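Local coordinates for guanidinopropionase (Pseudomonas aeruginosa, PDB 3NIQ), which hydrolyses 3-guanidinopropanoate to beta-alanine and urea with a pair of manganese ions in each subunit of a homohexamer, at residues F147-D152 and T254-G259; S151-R156 and T183-I188; L127-I132 and Y236-V241; R207-E212 and L223-R228. All blocks are in the same frame, centred on the assembly; numbering follows the deposited sequence.

Contacts 1, 2 and 3 gather round the two manganese ions at the C-terminal edge of one parallel sheet, and contact 4 lies on its outer flank. Contacts 1 and 2 share Ser151 and Asp152 of the loop after strand 142-147; contacts 2 and 4 meet through the neighbouring strands 183-188 and 207-210. Contact 3 is the most central, its centre about 5 Å from that of the chain, wholly buried and joined by packing alone. Contact 2, also buried, combines one weak amide bond with packing of Ile188. Contact 1 is metal-bound and partly buried against a second subunit, and contact 4, its centre about 17 Å from that of the chain, relies on ion pairs.

Contact 1 (F147-D152 and T254-G259); sequences FDAHSD and TPEIGG. With MN (manganese (II) ion), chain E; MN (manganese (II) ion), chain D.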
loop_
_atom_site.group_PDB
_atom_site.type_symbol
_atom_site.label_atom_id
_atom_site.label_comp_id
_atom_site.label_asym_id
_atom_site.label_seq_id
_atom_site.Cartn_x
_atom_site.Cartn_y
_atom_site.Cartn_z
ATOM N N PHE A 147 -22.756 -16.545 -9.268
ATOM C CA PHE A 147 -22.572 -15.082 -9.200
ATOM C C PHE A 147 -21.223 -14.746 -9.827
ATOM O O PHE A 147 -20.190 -15.233 -9.350
ATOM C CB PHE A 147 -22.537 -14.635 -7.732
ATOM C CG PHE A 147 -23.807 -14.880 -6.990
ATOM C CD1 PHE A 147 -24.772 -13.899 -6.912
ATOM C CD2 PHE A 147 -24.029 -16.094 -6.346
ATOM C CE1 PHE A 147 -25.971 -14.124 -6.206
ATOM C CE2 PHE A 147 -25.203 -16.329 -5.649
ATOM C CZ PHE A 147 -26.183 -15.343 -5.575
ATOM N N ASP A 148 -21.209 -13.936 -10.884
ATOM C CA ASP A 148 -19.969 -13.694 -11.609
ATOM C C ASP A 148 -20.083 -12.484 -12.545
ATOM O O ASP A 148 -21.163 -12.201 -13.080
ATOM C CB ASP A 148 -19.627 -14.950 -12.442
ATOM C CG ASP A 148 -18.129 -15.135 -12.688
ATOM O OD1 ASP A 148 -17.414 -14.178 -13.053
ATOM O OD2 ASP A 148 -17.657 -16.268 -12.531
ATOM N N ALA A 149 -18.966 -11.782 -12.758
ATOM C CA ALA A 149 -18.910 -10.813 -13.850
ATOM C C ALA A 149 -18.810 -11.513 -15.222
ATOM O O ALA A 149 -19.043 -10.881 -16.256
ATOM C CB ALA A 149 -17.740 -9.843 -13.663
ATOM N N HIS A 150 -18.453 -12.800 -15.213
ATOM C CA HIS A 150 -18.196 -13.575 -16.450
ATOM C C HIS A 150 -18.940 -14.928 -16.481
ATOM O O HIS A 150 -19.058 -15.613 -15.468
ATOM C CB HIS A 150 -16.695 -13.847 -16.611
ATOM C CG HIS A 150 -15.833 -12.666 -16.287
ATOM N ND1 HIS A 150 -15.272 -12.473 -15.041
ATOM C CD2 HIS A 150 -15.423 -11.626 -17.056
ATOM C CE1 HIS A 150 -14.581 -11.345 -15.045
ATOM N NE2 HIS A 150 -14.650 -10.818 -16.257
ATOM N N SER A 151 -19.409 -15.329 -17.659
ATOM C CA SER A 151 -20.112 -16.604 -17.765
ATOM C C SER A 151 -19.212 -17.814 -17.547
ATOM O O SER A 151 -19.690 -18.866 -17.097
ATOM C CB SER A 151 -20.869 -16.699 -19.097
ATOM O OG SER A 151 -19.948 -16.684 -20.177
ATOM N N ASP A 152 -17.920 -17.687 -17.870
ATOM C CA ASP A 152 -16.964 -18.799 -17.701
ATOM C C ASP A 152 -17.407 -20.034 -18.498
ATOM O O ASP A 152 -17.278 -21.177 -18.040
ATOM C CB ASP A 152 -16.824 -19.213 -16.220
ATOM C CG ASP A 152 -16.150 -18.150 -15.366
ATOM O OD1 ASP A 152 -15.624 -17.190 -15.942
ATOM O OD2 ASP A 152 -16.161 -18.272 -14.120
ATOM N N THR A 254 -9.545 -10.691 -12.507
ATOM C CA THR A 254 -10.190 -10.095 -13.691
ATOM C C THR A 254 -11.294 -9.108 -13.320
ATOM O O THR A 254 -12.486 -9.376 -13.558
ATOM C CB THR A 254 -10.750 -11.216 -14.609
ATOM O OG1 THR A 254 -9.709 -12.167 -14.851
ATOM C CG2 THR A 254 -11.231 -10.637 -15.963
ATOM N N PRO A 255 -10.914 -7.949 -12.738
ATOM C CA PRO A 255 -11.935 -6.982 -12.300
ATOM C C PRO A 255 -12.702 -6.384 -13.481
ATOM O O PRO A 255 -12.134 -6.214 -14.566
ATOM C CB PRO A 255 -11.113 -5.893 -11.589
ATOM C CG PRO A 255 -9.730 -5.945 -12.291
ATOM C CD PRO A 255 -9.530 -7.428 -12.584
ATOM N N GLU A 256 -13.984 -6.083 -13.265
ATOM C CA GLU A 256 -14.803 -5.360 -14.233
ATOM C C GLU A 256 -15.579 -4.319 -13.432
ATOM O O GLU A 256 -16.278 -4.682 -12.486
ATOM C CB GLU A 256 -15.813 -6.291 -14.925
ATOM C CG GLU A 256 -15.237 -7.588 -15.519
ATOM C CD GLU A 256 -14.460 -7.370 -16.814
ATOM O OE1 GLU A 256 -14.545 -6.253 -17.377
ATOM O OE2 GLU A 256 -13.768 -8.313 -17.268
ATOM N N ILE A 257 -15.467 -3.037 -13.790
ATOM C CA ILE A 257 -16.099 -1.986 -12.969
ATOM C C ILE A 257 -17.638 -2.040 -13.069
ATOM O O ILE A 257 -18.190 -2.706 -13.967
ATOM C CB ILE A 257 -15.596 -0.568 -13.353
ATOM C CG1 ILE A 257 -16.021 -0.185 -14.771
ATOM C CG2 ILE A 257 -14.043 -0.453 -13.212
ATOM C CD1 ILE A 257 -15.892 1.355 -15.004
ATOM N N GLY A 258 -18.314 -1.364 -12.141
ATOM C CA GLY A 258 -19.785 -1.254 -12.174
ATOM C C GLY A 258 -20.456 -2.556 -11.773
ATOM O O GLY A 258 -21.319 -3.062 -12.501
ATOM N N GLY A 259 -20.062 -3.098 -10.616
ATOM C CA GLY A 259 -20.575 -4.406 -10.164
ATOM C C GLY A 259 -21.523 -4.370 -8.985
ATOM O O GLY A 259 -22.028 -3.332 -8.597
HETATM MN MN MN E . -15.365 -13.792 -13.027
HETATM MN MN MN D . -15.540 -16.912 -12.519
HETATM O O HOH W 1 -14.631 -15.500 -14.263
#
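Two irregular loops meet here, the backbone coming closest at Ala149 and Glu256, whose CA atoms are 6.8 Å apart. His150 carries the contact. Its ND1 binds one manganese ion at 2.4 Å, and from the other end of the ring NE2 donates a nearly straight hydrogen bond of 2.8 Å to Glu256 OE2 (167°). The acceptor lies almost in the imidazole plane, but the carboxylate is turned 71° from the ring and is met on its anti side. In Glu256, chi1 (-50°) keeps CG beside the backbone N and against Ala149 CB, 3.8 Å away; the bend at chi2 then directs the carboxylate to His150 NE2. Thr254 O lies at the ring edge, 3.2 Å from His150 CE1, while Thr254 CG2 comes in from the face opposite Ala149 CB. On the metal side, Asp148 bridges the two ions, OD1 to the one held by His150 and OD2 to the other, which Asp152 OD2 also binds. Asp148 OD1 closes an Asx turn by accepting from His150 N at 2.8 Å. A water spans both ions and donates to Asp152 OD1; His126, Asp240 and Asp242 complete the site. Held between metal and carboxylate, the imidazole is fixed in rotation, and Glu256 may make it a somewhat more electron-rich ligand, an effect that Arg69 of a second subunit, in a salt bridge with the same OE2, would temper.

Contact 2 (S151-R156 and T183-I188); sequences SDTNDR and TVQIGI. With MN (manganese (II) ion), chain D.
Gln185 reaches Ser151 through a chi1 of -54°, which sets CG beside its backbone N, and a chain extended beyond CG that carries the amide out from the strand to the loop; in Ile188, a bend at chi2 (-63°) folds CD1 over the backbone of the same serine. The amide lies along Ser151: NE2 gives a weak, bent hydrogen bond to the carbonyl O (2.9 Å, 129°), while OE1 rests 3.6 Å from Ser151 CB. This OE1 is buried and has no hydrogen-bonding partner in the model. The stronger partner of NE2 is His146 ND1, on the neighbouring strand 142-147, so that Ser151 O takes only a weak second bond. Ile188 CD1 packs 3.6 Å from Ser151 N. Ser151 turns its hydroxyl to Thr153 instead, OG and OG1 being 3.1 Å apart, a bond internal to the loop. Between these two residues stands Asp152, a manganese ligand. Strand 183-188 thus backs the peptide that leads into a metal ligand, in keeping with the arginase fold, where loops after the strands of a parallel sheet bring together the binuclear manganese site.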
loop_
_atom_site.group_PDB
_atom_site.type_symbol
_atom_site.label_atom_id
_atom_site.label_comp_id
_atom_site.label_asym_id
_atom_site.label_seq_id
_atom_site.Cartn_x
_atom_site.Cartn_y
_atom_site.Cartn_z
ATOM N N SER A 151 -19.409 -15.329 -17.659
ATOM C CA SER A 151 -20.112 -16.604 -17.765
ATOM C C SER A 151 -19.212 -17.814 -17.547
ATOM O O SER A 151 -19.690 -18.866 -17.097
ATOM C CB SER A 151 -20.869 -16.699 -19.097
ATOM O OG SER A 151 -19.948 -16.684 -20.177
ATOM N N ASP A 152 -17.920 -17.687 -17.870
ATOM C CA ASP A 152 -16.964 -18.799 -17.701
ATOM C C ASP A 152 -17.407 -20.034 -18.498
ATOM O O ASP A 152 -17.278 -21.177 -18.040
ATOM C CB ASP A 152 -16.824 -19.213 -16.220
ATOM C CG ASP A 152 -16.150 -18.150 -15.366
ATOM O OD1 ASP A 152 -15.624 -17.190 -15.942
ATOM O OD2 ASP A 152 -16.161 -18.272 -14.120
ATOM N N THR A 153 -17.980 -19.796 -19.666
ATOM C CA THR A 153 -18.365 -20.889 -20.549
ATOM C C THR A 153 -17.625 -20.772 -21.883
ATOM O O THR A 153 -18.166 -21.134 -22.935
ATOM C CB THR A 153 -19.883 -20.895 -20.820
ATOM O OG1 THR A 153 -20.309 -19.571 -21.183
ATOM C CG2 THR A 153 -20.653 -21.354 -19.600
ATOM N N ASN A 154 -16.394 -20.270 -21.843
ATOM C CA ASN A 154 -15.562 -20.248 -23.047
ATOM C C ASN A 154 -15.161 -21.653 -23.451
ATOM O O ASN A 154 -15.321 -22.594 -22.677
ATOM C CB ASN A 154 -14.335 -19.365 -22.859
ATOM C CG ASN A 154 -14.695 -17.907 -22.731
ATOM O OD1 ASN A 154 -15.684 -17.447 -23.294
ATOM N ND2 ASN A 154 -13.906 -17.174 -21.972
ATOM N N ASP A 155 -14.678 -21.791 -24.679
ATOM C CA ASP A 155 -14.356 -23.093 -25.238
ATOM C C ASP A 155 -12.853 -23.382 -25.110
ATOM O O ASP A 155 -12.445 -24.268 -24.349
ATOM C CB ASP A 155 -14.860 -23.182 -26.702
ATOM C CG ASP A 155 -14.678 -24.582 -27.321
ATOM O OD1 ASP A 155 -14.704 -25.590 -26.590
ATOM O OD2 ASP A 155 -14.520 -24.666 -28.557
ATOM N N ARG A 156 -12.031 -22.637 -25.843
ATOM C CA ARG A 156 -10.582 -22.884 -25.862
ATOM C C ARG A 156 -9.809 -21.588 -25.658
ATOM O O ARG A 156 -10.308 -20.520 -26.002
ATOM C CB ARG A 156 -10.150 -23.522 -27.203
ATOM C CG ARG A 156 -10.795 -24.870 -27.564
ATOM C CD ARG A 156 -10.340 -26.000 -26.635
ATOM N NE ARG A 156 -10.609 -27.341 -27.168
ATOM C CZ ARG A 156 -11.674 -28.088 -26.872
ATOM N NH1 ARG A 156 -12.621 -27.648 -26.052
ATOM N NH2 ARG A 156 -11.800 -29.292 -27.405
ATOM N N THR A 183 -29.409 -23.791 -14.418
ATOM C CA THR A 183 -28.272 -22.902 -14.172
ATOM C C THR A 183 -28.679 -21.462 -14.408
ATOM O O THR A 183 -29.263 -21.113 -15.437
ATOM C CB THR A 183 -27.079 -23.294 -15.057
ATOM O OG1 THR A 183 -26.737 -24.666 -14.787
ATOM C CG2 THR A 183 -25.861 -22.395 -14.793
ATOM N N VAL A 184 -28.376 -20.623 -13.434
ATOM C CA VAL A 184 -28.642 -19.201 -13.566
ATOM C C VAL A 184 -27.382 -18.429 -13.145
ATOM O O VAL A 184 -26.771 -18.731 -12.100
ATOM C CB VAL A 184 -29.923 -18.766 -12.811
ATOM C CG1 VAL A 184 -29.858 -19.135 -11.328
ATOM C CG2 VAL A 184 -30.191 -17.221 -13.009
ATOM N N GLN A 185 -26.982 -17.482 -13.993
ATOM C CA GLN A 185 -25.758 -16.696 -13.789
ATOM C C GLN A 185 -26.141 -15.245 -13.584
ATOM O O GLN A 185 -26.933 -14.709 -14.349
ATOM C CB GLN A 185 -24.807 -16.848 -14.977
ATOM C CG GLN A 185 -24.482 -18.317 -15.302
ATOM C CD GLN A 185 -23.577 -18.432 -16.504
ATOM O OE1 GLN A 185 -23.891 -17.919 -17.580
ATOM N NE2 GLN A 185 -22.436 -19.079 -16.324
ATOM N N ILE A 186 -25.607 -14.630 -12.522
ATOM C CA ILE A 186 -26.014 -13.295 -12.112
ATOM C C ILE A 186 -24.823 -12.342 -11.993
ATOM O O ILE A 186 -23.853 -12.649 -11.283
ATOM C CB ILE A 186 -26.716 -13.334 -10.726
ATOM C CG1 ILE A 186 -27.881 -14.337 -10.725
ATOM C CG2 ILE A 186 -27.185 -11.932 -10.361
ATOM C CD1 ILE A 186 -28.506 -14.586 -9.379
ATOM N N GLY A 187 -24.904 -11.194 -12.670
ATOM C CA GLY A 187 -23.898 -10.153 -12.533
ATOM C C GLY A 187 -23.018 -9.941 -13.758
ATOM O O GLY A 187 -22.148 -9.072 -13.738
ATOM N N ILE A 188 -23.254 -10.721 -14.821
ATOM C CA ILE A 188 -22.445 -10.708 -16.028
ATOM C C ILE A 188 -22.314 -9.307 -16.632
ATOM O O ILE A 188 -23.318 -8.630 -16.837
ATOM C CB ILE A 188 -23.019 -11.676 -17.107
ATOM C CG1 ILE A 188 -23.350 -13.058 -16.506
ATOM C CG2 ILE A 188 -22.053 -11.796 -18.279
ATOM C CD1 ILE A 188 -22.158 -13.819 -15.947
HETATM MN MN MN D . -15.540 -16.912 -12.519
HETATM O O HOH W 1 -14.631 -15.500 -14.263
#

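Contact 3 (L127-I132 and Y236-V241); sequences LVTLPI and YVSFDV. With MN (manganese (II) ion), chain D; MN (manganese (II) ion), chain E.
The first turn of the helix that runs to 136, following a 3-10 segment that includes 127-128, lies against strand 235-240, with the CA atoms of Thr129 and Ser238 nearest at 7.9 Å. Thr129 and Ile132, three residues apart on the helix, both face the strand and meet Tyr236 there. Its chi1 of -173° points the phenol ring at the helix, and both residues approach obliquely from the same side of the ring. Ile132 crosses Tyr236 at about a right angle, its CG2 touching both Tyr236 CE1 (3.9 Å) and OH (3.7 Å), with CD1 near the hydroxyl as well. Thr129 CG2 comes in by Tyr236 CE2, 4.0 Å away. Such helix-on-strand packing belongs to the three-layer alpha/beta/alpha fold of the arginase family, in which helices cover a central parallel sheet. The polar ends are drawn to a shared acceptor: Asp281, on the adjoining strand 277-283, is hydrogen-bonded to Tyr236 OH and Thr129 OG1 through OD2 and to Ser238 OG through OD1. Thr129 OG1 and Ser238 OG themselves stand 3.8 Å apart. Ser238 OG is bonded also to His126 NE2, making the serine a second-shell partner of a histidine whose ND1 binds manganese. Two residues further along the strand, Asp240 bridges both ions with the single oxygen OD2, 2.2 Å from the manganese shared with His126 and 2.3 Å from the one shared with His150.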
loop_
_atom_site.group_PDB
_atom_site.type_symbol
_atom_site.label_atom_id
_atom_site.label_comp_id
_atom_site.label_asym_id
_atom_site.label_seq_id
_atom_site.Cartn_x
_atom_site.Cartn_y
_atom_site.Cartn_z
ATOM N N LEU A 127 -11.504 -22.298 -12.121
ATOM C CA LEU A 127 -11.290 -23.647 -12.671
ATOM C C LEU A 127 -11.402 -24.700 -11.576
ATOM O O LEU A 127 -11.753 -25.855 -11.838
ATOM C CB LEU A 127 -9.963 -23.754 -13.458
ATOM C CG LEU A 127 -9.697 -25.128 -14.089
ATOM C CD1 LEU A 127 -10.804 -25.492 -15.097
ATOM C CD2 LEU A 127 -8.294 -25.198 -14.768
ATOM N N VAL A 128 -11.160 -24.295 -10.331
ATOM C CA VAL A 128 -11.292 -25.214 -9.207
ATOM C C VAL A 128 -12.690 -25.847 -9.109
ATOM O O VAL A 128 -12.847 -26.972 -8.598
ATOM C CB VAL A 128 -10.946 -24.537 -7.859
ATOM C CG1 VAL A 128 -11.675 -23.217 -7.709
ATOM C CG2 VAL A 128 -11.379 -25.444 -6.722
ATOM N N THR A 129 -13.705 -25.142 -9.600
ATOM C CA THR A 129 -15.078 -25.653 -9.498
ATOM C C THR A 129 -15.302 -26.894 -10.381
ATOM O O THR A 129 -16.098 -27.781 -10.030
ATOM C CB THR A 129 -16.123 -24.550 -9.808
ATOM O OG1 THR A 129 -15.858 -23.415 -8.976
ATOM C CG2 THR A 129 -17.549 -25.037 -9.516
ATOM N N LEU A 130 -14.589 -26.968 -11.500
ATOM C CA LEU A 130 -14.685 -28.138 -12.375
ATOM C C LEU A 130 -14.396 -29.488 -11.692
ATOM O O LEU A 130 -15.261 -30.357 -11.697
ATOM C CB LEU A 130 -13.817 -27.988 -13.630
ATOM C CG LEU A 130 -13.841 -29.180 -14.599
ATOM C CD1 LEU A 130 -15.252 -29.507 -15.024
ATOM C CD2 LEU A 130 -12.954 -28.892 -15.821
ATOM N N PRO A 131 -13.181 -29.682 -11.122
ATOM C CA PRO A 131 -12.946 -30.970 -10.455
ATOM C C PRO A 131 -13.912 -31.255 -9.302
ATOM O O PRO A 131 -14.298 -32.399 -9.085
ATOM C CB PRO A 131 -11.484 -30.868 -9.976
ATOM C CG PRO A 131 -11.187 -29.362 -9.986
ATOM C CD PRO A 131 -11.964 -28.851 -11.149
ATOM N N ILE A 132 -14.333 -30.223 -8.583
ATOM C CA ILE A 132 -15.404 -30.360 -7.596
ATOM C C ILE A 132 -16.689 -30.941 -8.229
ATOM O O ILE A 132 -17.261 -31.923 -7.716
ATOM C CB ILE A 132 -15.696 -28.976 -6.916
ATOM C CG1 ILE A 132 -14.458 -28.483 -6.169
ATOM C CG2 ILE A 132 -16.912 -29.074 -5.947
ATOM C CD1 ILE A 132 -14.644 -27.111 -5.373
ATOM N N TYR A 236 -25.937 -26.142 -6.439
ATOM C CA TYR A 236 -24.652 -25.693 -5.960
ATOM C C TYR A 236 -24.593 -24.183 -6.103
ATOM O O TYR A 236 -25.100 -23.618 -7.076
ATOM C CB TYR A 236 -23.564 -26.359 -6.797
ATOM C CG TYR A 236 -22.138 -26.141 -6.357
ATOM C CD1 TYR A 236 -21.474 -27.100 -5.587
ATOM C CD2 TYR A 236 -21.415 -25.000 -6.766
ATOM C CE1 TYR A 236 -20.136 -26.919 -5.198
ATOM C CE2 TYR A 236 -20.071 -24.814 -6.383
ATOM C CZ TYR A 236 -19.442 -25.780 -5.601
ATOM O OH TYR A 236 -18.117 -25.629 -5.223
ATOM N N VAL A 237 -23.957 -23.513 -5.149
ATOM C CA VAL A 237 -23.768 -22.061 -5.283
ATOM C C VAL A 237 -22.305 -21.749 -5.469
ATOM O O VAL A 237 -21.462 -22.095 -4.642
ATOM C CB VAL A 237 -24.318 -21.283 -4.072
ATOM C CG1 VAL A 237 -24.165 -19.777 -4.300
ATOM C CG2 VAL A 237 -25.770 -21.645 -3.835
ATOM N N SER A 238 -21.987 -21.082 -6.565
ATOM C CA SER A 238 -20.622 -20.719 -6.802
ATOM C C SER A 238 -20.505 -19.189 -6.892
ATOM O O SER A 238 -21.112 -18.555 -7.760
ATOM C CB SER A 238 -20.136 -21.381 -8.092
ATOM O OG SER A 238 -18.792 -21.040 -8.342
ATOM N N PHE A 239 -19.689 -18.614 -6.015
ATOM C CA PHE A 239 -19.589 -17.167 -5.892
ATOM C C PHE A 239 -18.191 -16.671 -6.295
ATOM O O PHE A 239 -17.206 -16.907 -5.578
ATOM C CB PHE A 239 -19.905 -16.767 -4.438
ATOM C CG PHE A 239 -20.067 -15.288 -4.245
ATOM C CD1 PHE A 239 -21.320 -14.689 -4.361
ATOM C CD2 PHE A 239 -18.954 -14.486 -3.963
ATOM C CE1 PHE A 239 -21.473 -13.288 -4.192
ATOM C CE2 PHE A 239 -19.087 -13.098 -3.810
ATOM C CZ PHE A 239 -20.341 -12.497 -3.916
ATOM N N ASP A 240 -18.110 -15.992 -7.436
ATOM C CA ASP A 240 -16.863 -15.416 -7.907
ATOM C C ASP A 240 -16.884 -13.965 -7.409
ATOM O O ASP A 240 -17.799 -13.211 -7.728
ATOM C CB ASP A 240 -16.791 -15.530 -9.449
ATOM C CG ASP A 240 -15.547 -14.872 -10.062
ATOM O OD1 ASP A 240 -14.908 -14.001 -9.426
ATOM O OD2 ASP A 240 -15.203 -15.207 -11.224
ATOM N N VAL A 241 -15.897 -13.593 -6.598
ATOM C CA VAL A 241 -15.924 -12.299 -5.942
ATOM C C VAL A 241 -15.864 -11.157 -6.949
ATOM O O VAL A 241 -16.241 -10.047 -6.625
ATOM C CB VAL A 241 -14.830 -12.117 -4.852
ATOM C CG1 VAL A 241 -15.000 -13.131 -3.695
ATOM C CG2 VAL A 241 -13.428 -12.194 -5.452
HETATM MN MN MN D . -15.540 -16.912 -12.519
HETATM MN MN MN E . -15.365 -13.792 -13.027
HETATM O O HOH W 1 -14.631 -15.500 -14.263
#

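Contact 4 (R207-E212 and L223-R228); sequences RVIHME and LAEARR
Glu225 is held tightly on its inner side by Arg207, whose NE donates a straight hydrogen bond to OE2 (2.8 Å, 166°) within a salt bridge. The carboxylate oxygen lies in the guanidinium plane, at its edge, though the two planes are turned 64° apart. A bend at chi2 of Arg207 (71°) lays the guanidinium beside Ile209, whose CG1 sits over one face, while Ile209 CD1 reaches Glu225 CG at 4.0 Å. His210, after the strand, is the N-cap residue of helix 211-230, and this helix folds back along the strand as a beta-alpha unit at the flank of the parallel sheet, so both partners come from one continuous piece of chain. Outward, the contact gives way to the exposed Arg228, which grips Glu225 side-on: NE to OE1 at 3.0 Å and NH2 to OE2 at 2.7 Å. It approaches OE2 from the face opposite Arg207, whose NH2 has a further salt bridge to Glu213.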
loop_
_atom_site.group_PDB
_atom_site.type_symbol
_atom_site.label_atom_id
_atom_site.label_comp_id
_atom_site.label_asym_id
_atom_site.label_seq_id
_atom_site.Cartn_x
_atom_site.Cartn_y
_atom_site.Cartn_z
ATOM N N ARG A 207 -29.994 -19.591 -17.920
ATOM C CA ARG A 207 -30.540 -18.272 -17.640
ATOM C C ARG A 207 -29.393 -17.325 -17.257
ATOM O O ARG A 207 -28.661 -17.568 -16.279
ATOM C CB ARG A 207 -31.574 -18.321 -16.521
ATOM C CG ARG A 207 -32.157 -16.936 -16.142
ATOM C CD ARG A 207 -33.096 -16.399 -17.258
ATOM N NE ARG A 207 -33.898 -15.275 -16.759
ATOM C CZ ARG A 207 -33.600 -13.998 -16.941
ATOM N NH1 ARG A 207 -32.521 -13.656 -17.643
ATOM N NH2 ARG A 207 -34.383 -13.056 -16.423
ATOM N N VAL A 208 -29.243 -16.249 -18.026
ATOM C CA VAL A 208 -28.152 -15.290 -17.796
ATOM C C VAL A 208 -28.723 -13.955 -17.403
ATOM O O VAL A 208 -29.395 -13.294 -18.198
ATOM C CB VAL A 208 -27.244 -15.112 -19.028
ATOM C CG1 VAL A 208 -26.181 -14.069 -18.736
ATOM C CG2 VAL A 208 -26.572 -16.430 -19.399
ATOM N N ILE A 209 -28.469 -13.558 -16.159
ATOM C CA ILE A 209 -28.926 -12.253 -15.700
ATOM C C ILE A 209 -27.732 -11.321 -15.666
ATOM O O ILE A 209 -27.007 -11.234 -14.665
ATOM C CB ILE A 209 -29.653 -12.342 -14.350
ATOM C CG1 ILE A 209 -30.857 -13.292 -14.493
ATOM C CG2 ILE A 209 -30.083 -10.955 -13.872
ATOM C CD1 ILE A 209 -31.568 -13.625 -13.179
ATOM N N HIS A 210 -27.516 -10.646 -16.795
ATOM C CA HIS A 210 -26.491 -9.604 -16.897
ATOM C C HIS A 210 -26.671 -8.527 -15.841
ATOM O O HIS A 210 -27.783 -8.301 -15.361
ATOM C CB HIS A 210 -26.520 -8.962 -18.291
ATOM C CG HIS A 210 -25.972 -9.851 -19.365
ATOM N ND1 HIS A 210 -26.739 -10.790 -20.011
ATOM C CD2 HIS A 210 -24.734 -9.944 -19.905
ATOM C CE1 HIS A 210 -26.003 -11.424 -20.906
ATOM N NE2 HIS A 210 -24.779 -10.934 -20.858
ATOM N N MET A 211 -25.576 -7.842 -15.507
ATOM C CA MET A 211 -25.623 -6.737 -14.543
ATOM C C MET A 211 -26.765 -5.767 -14.837
ATOM O O MET A 211 -27.470 -5.331 -13.924
ATOM C CB MET A 211 -24.293 -5.974 -14.544
ATOM C CG MET A 211 -24.172 -5.037 -13.400
ATOM S SD MET A 211 -23.985 -5.899 -11.827
ATOM C CE MET A 211 -24.370 -4.538 -10.745
ATOM N N GLU A 212 -26.944 -5.438 -16.112
ATOM C CA GLU A 212 -27.981 -4.480 -16.521
ATOM C C GLU A 212 -29.358 -4.977 -16.123
ATOM O O GLU A 212 -30.161 -4.219 -15.582
ATOM C CB GLU A 212 -27.932 -4.219 -18.034
ATOM C CG GLU A 212 -26.694 -3.458 -18.522
ATOM C CD GLU A 212 -25.383 -4.269 -18.445
ATOM O OE1 GLU A 212 -25.403 -5.515 -18.608
ATOM O OE2 GLU A 212 -24.324 -3.643 -18.224
ATOM N N LEU A 223 -33.970 -12.682 -7.388
ATOM C CA LEU A 223 -33.992 -13.816 -6.532
ATOM C C LEU A 223 -35.102 -14.763 -6.925
ATOM O O LEU A 223 -34.901 -15.944 -7.027
ATOM C CB LEU A 223 -34.221 -13.304 -5.140
ATOM C CG LEU A 223 -34.372 -14.207 -3.964
ATOM C CD1 LEU A 223 -33.170 -15.014 -3.682
ATOM C CD2 LEU A 223 -34.802 -13.391 -2.799
ATOM N N ALA A 224 -36.255 -14.196 -7.216
ATOM C CA ALA A 224 -37.395 -14.965 -7.612
ATOM C C ALA A 224 -37.098 -15.729 -8.894
ATOM O O ALA A 224 -37.387 -16.885 -9.020
ATOM C CB ALA A 224 -38.545 -14.081 -7.799
ATOM N N GLU A 225 -36.461 -15.064 -9.813
ATOM C CA GLU A 225 -36.087 -15.702 -11.072
ATOM C C GLU A 225 -35.051 -16.791 -10.820
ATOM O O GLU A 225 -35.143 -17.890 -11.382
ATOM C CB GLU A 225 -35.583 -14.672 -12.090
ATOM C CG GLU A 225 -35.176 -15.273 -13.434
ATOM C CD GLU A 225 -36.361 -15.831 -14.220
ATOM O OE1 GLU A 225 -37.509 -15.798 -13.697
ATOM O OE2 GLU A 225 -36.133 -16.307 -15.358
ATOM N N ALA A 226 -34.072 -16.505 -9.960
ATOM C CA ALA A 226 -33.056 -17.514 -9.649
ATOM C C ALA A 226 -33.679 -18.765 -9.030
ATOM O O ALA A 226 -33.333 -19.877 -9.413
ATOM C CB ALA A 226 -31.976 -16.948 -8.737
ATOM N N ARG A 227 -34.584 -18.581 -8.067
ATOM C CA ARG A 227 -35.187 -19.733 -7.372
ATOM C C ARG A 227 -36.096 -20.519 -8.310
ATOM O O ARG A 227 -36.184 -21.743 -8.218
ATOM C CB ARG A 227 -35.973 -19.303 -6.135
ATOM C CG ARG A 227 -35.118 -18.688 -5.043
ATOM C CD ARG A 227 -35.977 -18.336 -3.837
ATOM N NE ARG A 227 -36.562 -19.535 -3.245
ATOM C CZ ARG A 227 -36.093 -20.162 -2.164
ATOM N NH1 ARG A 227 -35.024 -19.712 -1.514
ATOM N NH2 ARG A 227 -36.710 -21.252 -1.721
ATOM N N ARG A 228 -36.766 -19.803 -9.212
ATOM C CA ARG A 228 -37.559 -20.440 -10.263
ATOM C C ARG A 228 -36.698 -21.349 -11.136
ATOM O O ARG A 228 -37.108 -22.462 -11.470
ATOM C CB ARG A 228 -38.244 -19.389 -11.148
ATOM C CG ARG A 228 -39.279 -19.991 -12.111
ATOM C CD ARG A 228 -39.693 -19.030 -13.210
ATOM N NE ARG A 228 -38.577 -18.618 -14.068
ATOM C CZ ARG A 228 -38.043 -19.347 -15.050
ATOM N NH1 ARG A 228 -38.502 -20.561 -15.317
ATOM N NH2 ARG A 228 -37.033 -18.855 -15.768
#